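Local structure of oxidized polyvinyl alcohol hydrolase (Pseudomonas sp. VM15C, 3WWC) at residues Lys44-Ala49 / Pro128-Arg133; Gly70-Thr75 / Arg115-Gly120. The protein hydrolyses beta-diketones such as 4,6-nonanedione and cleaves oxidized polyvinyl alcohol in the second step of polyvinyl alcohol degradation. The protein carries 1 engineered substitution. All coordinates share one frame; numbering follows the deposited sequence.

Near the N terminus the chain enters the hairpin of strands 36-43 and 46-53, whose turn and the start of its second strand supply residues 44-49 to contact 1. It then runs through strand 62-68 into the 70-75 loop ahead of helix 75-80, forms strand 96-100, and enters the long loop that leads to helix 148-160. That loop returns twice: residues 115-120 close contact 2 against 70-75, and residues 128-133 then close contact 1 against 44-49, so contact 2 is nested inside contact 1. Together they fasten the loop to an early strand of the sheet and to the pocket wall. The two meet at P128, whose CG lies 3.4 Å from S71 OG.

Contact 1. Residues Lys44-Ala49 / Pro128-Arg133; sequences KGMKRA and PWFEGR
A Met-aromatic contact joins the start of strand 46-53, at the edge region of the central alpha/beta-hydrolase sheet, to an inverse gamma turn centred on F130. The side chains of M46 and F130 approach from opposite directions and bridge backbones that stay far apart, with 13.0 Å between M46 CA and F130 CA. M46 is extended through CG and SD and bends only at its last torsion (chi3 82°), which brings the methyl to the rim of the ring: CE lies 4.1 Å from F130 CZ and is about as close to CE2. The sulfur approaches obliquely, 5.3 Å from M46 SD to the centroid of the F130 ring and 65° off the ring normal.

R48 reaches the same rim two residues along the strand. Its chain coils back on itself, and NH1 lies 4.3 Å from F130 CE2, near the ring plane and so not in a cation-pi position. The guanidinium's main polar partner is D149: R48 NH2 forms a salt bridge with OD1 and bonds to V101 O, while D149 OD2 accepts a hydrogen bond from the backbone N of F130, so one carboxylate grips both strand and turn. P148, at the start of helix 148-160, touches the F130 side chain, and F152 of the same helix packs on R48. W124 meets the F130 ring, planes about 55° apart, and A103, beyond strand 96-100, touches M46.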
loop_
_atom_site.group_PDB
_atom_site.type_symbol
_atom_site.label_atom_id
_atom_site.label_comp_id
_atom_site.label_asym_id
_atom_site.label_seq_id
_atom_site.Cartn_x
_atom_site.Cartn_y
_atom_site.Cartn_z
ATOM N N LYS A 44 15.335 -12.401 6.427
ATOM C CA LYS A 44 16.149 -11.428 7.181
ATOM C C LYS A 44 16.167 -11.633 8.704
ATOM O O LYS A 44 16.039 -10.682 9.463
ATOM C CB LYS A 44 15.717 -9.991 6.848
ATOM C CG LYS A 44 16.143 -9.571 5.403
ATOM C CD LYS A 44 15.688 -8.135 5.069
ATOM C CE LYS A 44 16.190 -7.713 3.691
ATOM N NZ LYS A 44 15.702 -6.332 3.337
ATOM N N GLY A 45 16.304 -12.884 9.132
ATOM C CA GLY A 45 16.335 -13.180 10.553
ATOM C C GLY A 45 14.990 -13.216 11.266
ATOM O O GLY A 45 14.938 -13.405 12.487
ATOM N N MET A 46 13.909 -12.974 10.537
ATOM C CA MET A 46 12.570 -13.029 11.132
ATOM C C MET A 46 11.841 -14.248 10.595
ATOM O O MET A 46 12.262 -14.831 9.602
ATOM C CB MET A 46 11.771 -11.778 10.735
ATOM C CG MET A 46 12.405 -10.474 11.248
ATOM S SD MET A 46 11.410 -8.984 10.723
ATOM C CE MET A 46 10.335 -8.984 11.797
ATOM N N LYS A 47 10.772 -14.644 11.282
ATOM C CA LYS A 47 9.918 -15.733 10.838
ATOM C C LYS A 47 8.612 -15.032 10.567
ATOM O O LYS A 47 8.020 -14.436 11.477
ATOM C CB LYS A 47 9.680 -16.712 11.930
ATOM C CG LYS A 47 11.004 -17.098 12.450
ATOM C CD LYS A 47 11.453 -18.303 11.835
ATOM C CE LYS A 47 11.515 -19.279 12.998
ATOM N NZ LYS A 47 12.299 -20.500 12.694
ATOM N N ARG A 48 8.173 -15.134 9.320
ATOM C CA ARG A 48 6.968 -14.463 8.872
ATOM C C ARG A 48 5.836 -15.396 8.472
ATOM O O ARG A 48 6.037 -16.590 8.243
ATOM C CB ARG A 48 7.335 -13.566 7.668
ATOM C CG ARG A 48 8.468 -12.638 7.905
ATOM C CD ARG A 48 8.183 -11.600 9.010
ATOM N NE ARG A 48 6.967 -10.810 8.784
ATOM C CZ ARG A 48 6.981 -9.600 8.237
ATOM N NH1 ARG A 48 8.137 -9.018 7.864
ATOM N NH2 ARG A 48 5.820 -8.983 8.044
ATOM N N ALA A 49 4.629 -14.845 8.346
ATOM C CA ALA A 49 3.493 -15.632 7.951
ATOM C C ALA A 49 2.703 -14.893 6.901
ATOM O O ALA A 49 2.769 -13.652 6.801
ATOM C CB ALA A 49 2.563 -15.925 9.157
ATOM N N PRO A 128 2.935 -1.146 12.671
ATOM C CA PRO A 128 2.283 -2.190 11.879
ATOM C C PRO A 128 3.098 -2.773 10.730
ATOM O O PRO A 128 3.080 -3.995 10.487
ATOM C CB PRO A 128 1.015 -1.512 11.352
ATOM C CG PRO A 128 0.627 -0.533 12.513
ATOM C CD PRO A 128 2.053 0.015 12.903
ATOM N N TRP A 129 3.794 -1.894 10.000
ATOM C CA TRP A 129 4.609 -2.314 8.868
ATOM C C TRP A 129 5.868 -1.461 8.897
ATOM O O TRP A 129 5.887 -0.386 9.461
ATOM C CB TRP A 129 3.908 -2.039 7.517
ATOM C CG TRP A 129 2.514 -2.680 7.356
ATOM C CD1 TRP A 129 1.286 -2.047 7.486
ATOM C CD2 TRP A 129 2.226 -4.047 7.039
ATOM N NE1 TRP A 129 0.266 -2.947 7.283
ATOM C CE2 TRP A 129 0.807 -4.182 7.003
ATOM C CE3 TRP A 129 3.019 -5.178 6.791
ATOM C CZ2 TRP A 129 0.176 -5.407 6.719
ATOM C CZ3 TRP A 129 2.418 -6.386 6.516
ATOM C CH2 TRP A 129 0.990 -6.503 6.476
ATOM N N PHE A 130 6.919 -1.944 8.221
ATOM C CA PHE A 130 8.153 -1.160 8.116
ATOM C C PHE A 130 7.908 -0.265 6.886
ATOM O O PHE A 130 8.381 -0.521 5.778
ATOM C CB PHE A 130 9.324 -2.143 7.918
ATOM C CG PHE A 130 9.482 -3.146 9.075
ATOM C CD1 PHE A 130 9.775 -2.677 10.346
ATOM C CD2 PHE A 130 9.295 -4.523 8.891
ATOM C CE1 PHE A 130 9.862 -3.591 11.420
ATOM C CE2 PHE A 130 9.389 -5.411 9.940
ATOM C CZ PHE A 130 9.672 -4.947 11.221
ATOM N N GLU A 131 7.173 0.807 7.137
ATOM C CA GLU A 131 6.671 1.655 6.086
ATOM C C GLU A 131 7.137 3.096 6.025
ATOM O O GLU A 131 6.724 3.823 5.115
ATOM C CB GLU A 131 5.103 1.591 6.043
ATOM C CG GLU A 131 4.258 1.582 7.388
ATOM C CD GLU A 131 3.982 2.943 8.011
ATOM O OE1 GLU A 131 4.918 3.765 8.162
ATOM O OE2 GLU A 131 2.808 3.182 8.406
ATOM N N GLY A 132 8.016 3.508 6.933
ATOM C CA GLY A 132 8.497 4.880 6.848
ATOM C C GLY A 132 9.594 5.077 7.891
ATOM O O GLY A 132 9.496 4.540 8.994
ATOM N N ARG A 133 10.585 5.879 7.560
ATOM C CA ARG A 133 11.653 6.124 8.535
ATOM C C ARG A 133 11.153 7.047 9.620
ATOM O O ARG A 133 10.311 7.908 9.377
ATOM C CB ARG A 133 12.879 6.708 7.814
ATOM C CG ARG A 133 12.664 8.106 7.222
ATOM C CD ARG A 133 13.937 8.541 6.512
ATOM N NE ARG A 133 13.799 9.712 5.662
ATOM C CZ ARG A 133 14.155 10.941 6.037
ATOM N NH1 ARG A 133 14.646 11.138 7.260
ATOM N NH2 ARG A 133 14.074 11.952 5.173
#

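Contact 2. Residues Gly70-Thr75 / Arg115-Gly120; sequences GSVEST and RCNGPG. With BUA (butanoic acid), chain C.
The amide of N117 lies against S71 and V72 in the loop that follows strand 62-68, a position from which alpha/beta hydrolases commonly build the oxyanion hole. N117 is the centre of an inverse gamma turn, closed by a weak bond from G118 N to C116 O. With CG anti to the backbone N (chi1 177°), its side chain crosses that of V72 at a slant and turns one flat face of the amide to the 70-75 loop. V72 CG2 sits over the nitrogen end of that face, 3.4 Å from N117 ND2, and S71 CB lies over the same face toward the oxygen, 3.6 Å from N117 OD1. Nearer the backbone, N117 CB rests 3.5 Å from the carbonyl oxygen of S71. None of these is a hydrogen bond; the amide serves here as a flat surface. With an alanine in place of N117 the amide plate is gone, which would probably open a gap beside S71 CB and V72 CG2 and leave V72 largely to W260.

W260 of strand 259-263 touches both V72 and N117, while the C116-C104 disulfide cross-links the long loop to itself just before N117. The S71 hydroxyl turns to bound butanoic acid, whose carboxylate also bonds to H303 NE2, while S71 CB stays against the N117 amide. A177, an engineered replacement at the position assigned by similarity to the charge relay system, is about 6 Å from S71 between side chains. S71 OG takes a hydrogen bond from W126 NE1 and donates one of 2.7 Å to butanoic acid O1.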
loop_
_atom_site.group_PDB
_atom_site.type_symbol
_atom_site.label_atom_id
_atom_site.label_comp_id
_atom_site.label_asym_id
_atom_site.label_seq_id
_atom_site.Cartn_x
_atom_site.Cartn_y
_atom_site.Cartn_z
ATOM N N GLY A 70 -4.306 -2.454 8.195
ATOM C CA GLY A 70 -3.744 -1.241 8.791
ATOM C C GLY A 70 -3.230 -1.446 10.207
ATOM O O GLY A 70 -2.546 -2.421 10.520
ATOM N N SER A 71 -3.559 -0.482 11.060
ATOM C CA SER A 71 -3.078 -0.510 12.448
ATOM C C SER A 71 -3.898 -1.271 13.423
ATOM O O SER A 71 -3.343 -1.878 14.333
ATOM C CB SER A 71 -2.968 0.936 12.959
ATOM O OG SER A 71 -1.979 1.651 12.205
ATOM N N VAL A 72 -5.213 -1.316 13.207
ATOM C CA VAL A 72 -6.089 -1.998 14.169
ATOM C C VAL A 72 -6.845 -3.215 13.652
ATOM O O VAL A 72 -7.155 -4.112 14.432
ATOM C CB VAL A 72 -7.075 -1.007 14.755
ATOM C CG1 VAL A 72 -8.119 -1.734 15.598
ATOM C CG2 VAL A 72 -6.297 0.050 15.550
ATOM N N GLU A 73 -7.132 -3.298 12.360
ATOM C CA GLU A 73 -7.811 -4.481 11.867
ATOM C C GLU A 73 -6.858 -5.631 11.695
ATOM O O GLU A 73 -5.712 -5.422 11.276
ATOM C CB GLU A 73 -8.472 -4.186 10.524
ATOM C CG GLU A 73 -9.582 -3.185 10.630
ATOM C CD GLU A 73 -9.923 -2.581 9.277
ATOM O OE1 GLU A 73 -8.975 -2.158 8.569
ATOM O OE2 GLU A 73 -11.139 -2.504 8.942
ATOM N N SER A 74 -7.289 -6.851 11.983
ATOM C CA SER A 74 -6.410 -7.989 11.770
ATOM C C SER A 74 -6.268 -8.361 10.301
ATOM O O SER A 74 -7.036 -7.886 9.454
ATOM C CB SER A 74 -6.911 -9.218 12.555
ATOM O OG SER A 74 -8.143 -9.669 11.992
ATOM N N THR A 75 -5.266 -9.162 9.991
ATOM C CA THR A 75 -5.138 -9.645 8.611
ATOM C C THR A 75 -6.406 -10.446 8.288
ATOM O O THR A 75 -6.951 -10.328 7.190
ATOM C CB THR A 75 -3.874 -10.467 8.455
ATOM O OG1 THR A 75 -2.751 -9.571 8.514
ATOM C CG2 THR A 75 -3.878 -11.199 7.096
ATOM N N ARG A 115 -0.043 -4.704 20.417
ATOM C CA ARG A 115 1.380 -4.621 20.127
ATOM C C ARG A 115 1.680 -4.258 18.711
ATOM O O ARG A 115 2.807 -4.508 18.266
ATOM C CB ARG A 115 2.108 -5.931 20.501
ATOM C CG ARG A 115 1.912 -6.227 21.995
ATOM C CD ARG A 115 2.372 -7.606 22.534
ATOM N NE ARG A 115 1.502 -8.758 22.206
ATOM C CZ ARG A 115 0.276 -9.017 22.703
ATOM N NH1 ARG A 115 -0.382 -10.115 22.300
ATOM N NH2 ARG A 115 -0.295 -8.208 23.596
ATOM N N CYS A 116 0.686 -3.755 17.988
ATOM C CA CYS A 116 0.866 -3.315 16.616
ATOM C C CYS A 116 0.510 -1.858 16.423
ATOM O O CYS A 116 1.176 -1.149 15.677
ATOM C CB CYS A 116 -0.023 -4.137 15.662
ATOM S SG CYS A 116 0.601 -5.804 15.252
ATOM N N ASN A 117 -0.560 -1.402 17.075
ATOM C CA ASN A 117 -1.046 -0.045 16.869
ATOM C C ASN A 117 -0.304 0.958 17.739
ATOM O O ASN A 117 -0.742 1.278 18.864
ATOM C CB ASN A 117 -2.550 -0.036 17.176
ATOM C CG ASN A 117 -3.154 1.339 17.067
ATOM O OD1 ASN A 117 -2.668 2.168 16.312
ATOM N ND2 ASN A 117 -4.232 1.592 17.838
ATOM N N GLY A 118 0.820 1.462 17.240
ATOM C CA GLY A 118 1.592 2.418 17.995
ATOM C C GLY A 118 2.875 2.714 17.240
ATOM O O GLY A 118 3.125 2.152 16.170
ATOM N N PRO A 119 3.715 3.581 17.784
ATOM C CA PRO A 119 4.984 3.985 17.185
ATOM C C PRO A 119 5.929 2.810 16.921
ATOM O O PRO A 119 5.941 1.786 17.633
ATOM C CB PRO A 119 5.552 4.962 18.214
ATOM C CG PRO A 119 4.354 5.408 18.984
ATOM C CD PRO A 119 3.512 4.198 19.111
ATOM N N GLY A 120 6.742 2.946 15.884
ATOM C CA GLY A 120 7.669 1.896 15.558
ATOM C C GLY A 120 8.937 1.980 16.383
ATOM O O GLY A 120 9.121 2.914 17.184
HETATM C C1 BUA C . 0.088 6.935 11.196
HETATM C C2 BUA C . -1.237 6.490 10.575
HETATM C C3 BUA C . -1.232 4.968 10.426
HETATM C C4 BUA C . -2.579 4.464 9.902
HETATM O O1 BUA C . -2.934 3.322 10.273
HETATM O O2 BUA C . -3.181 5.205 9.090
#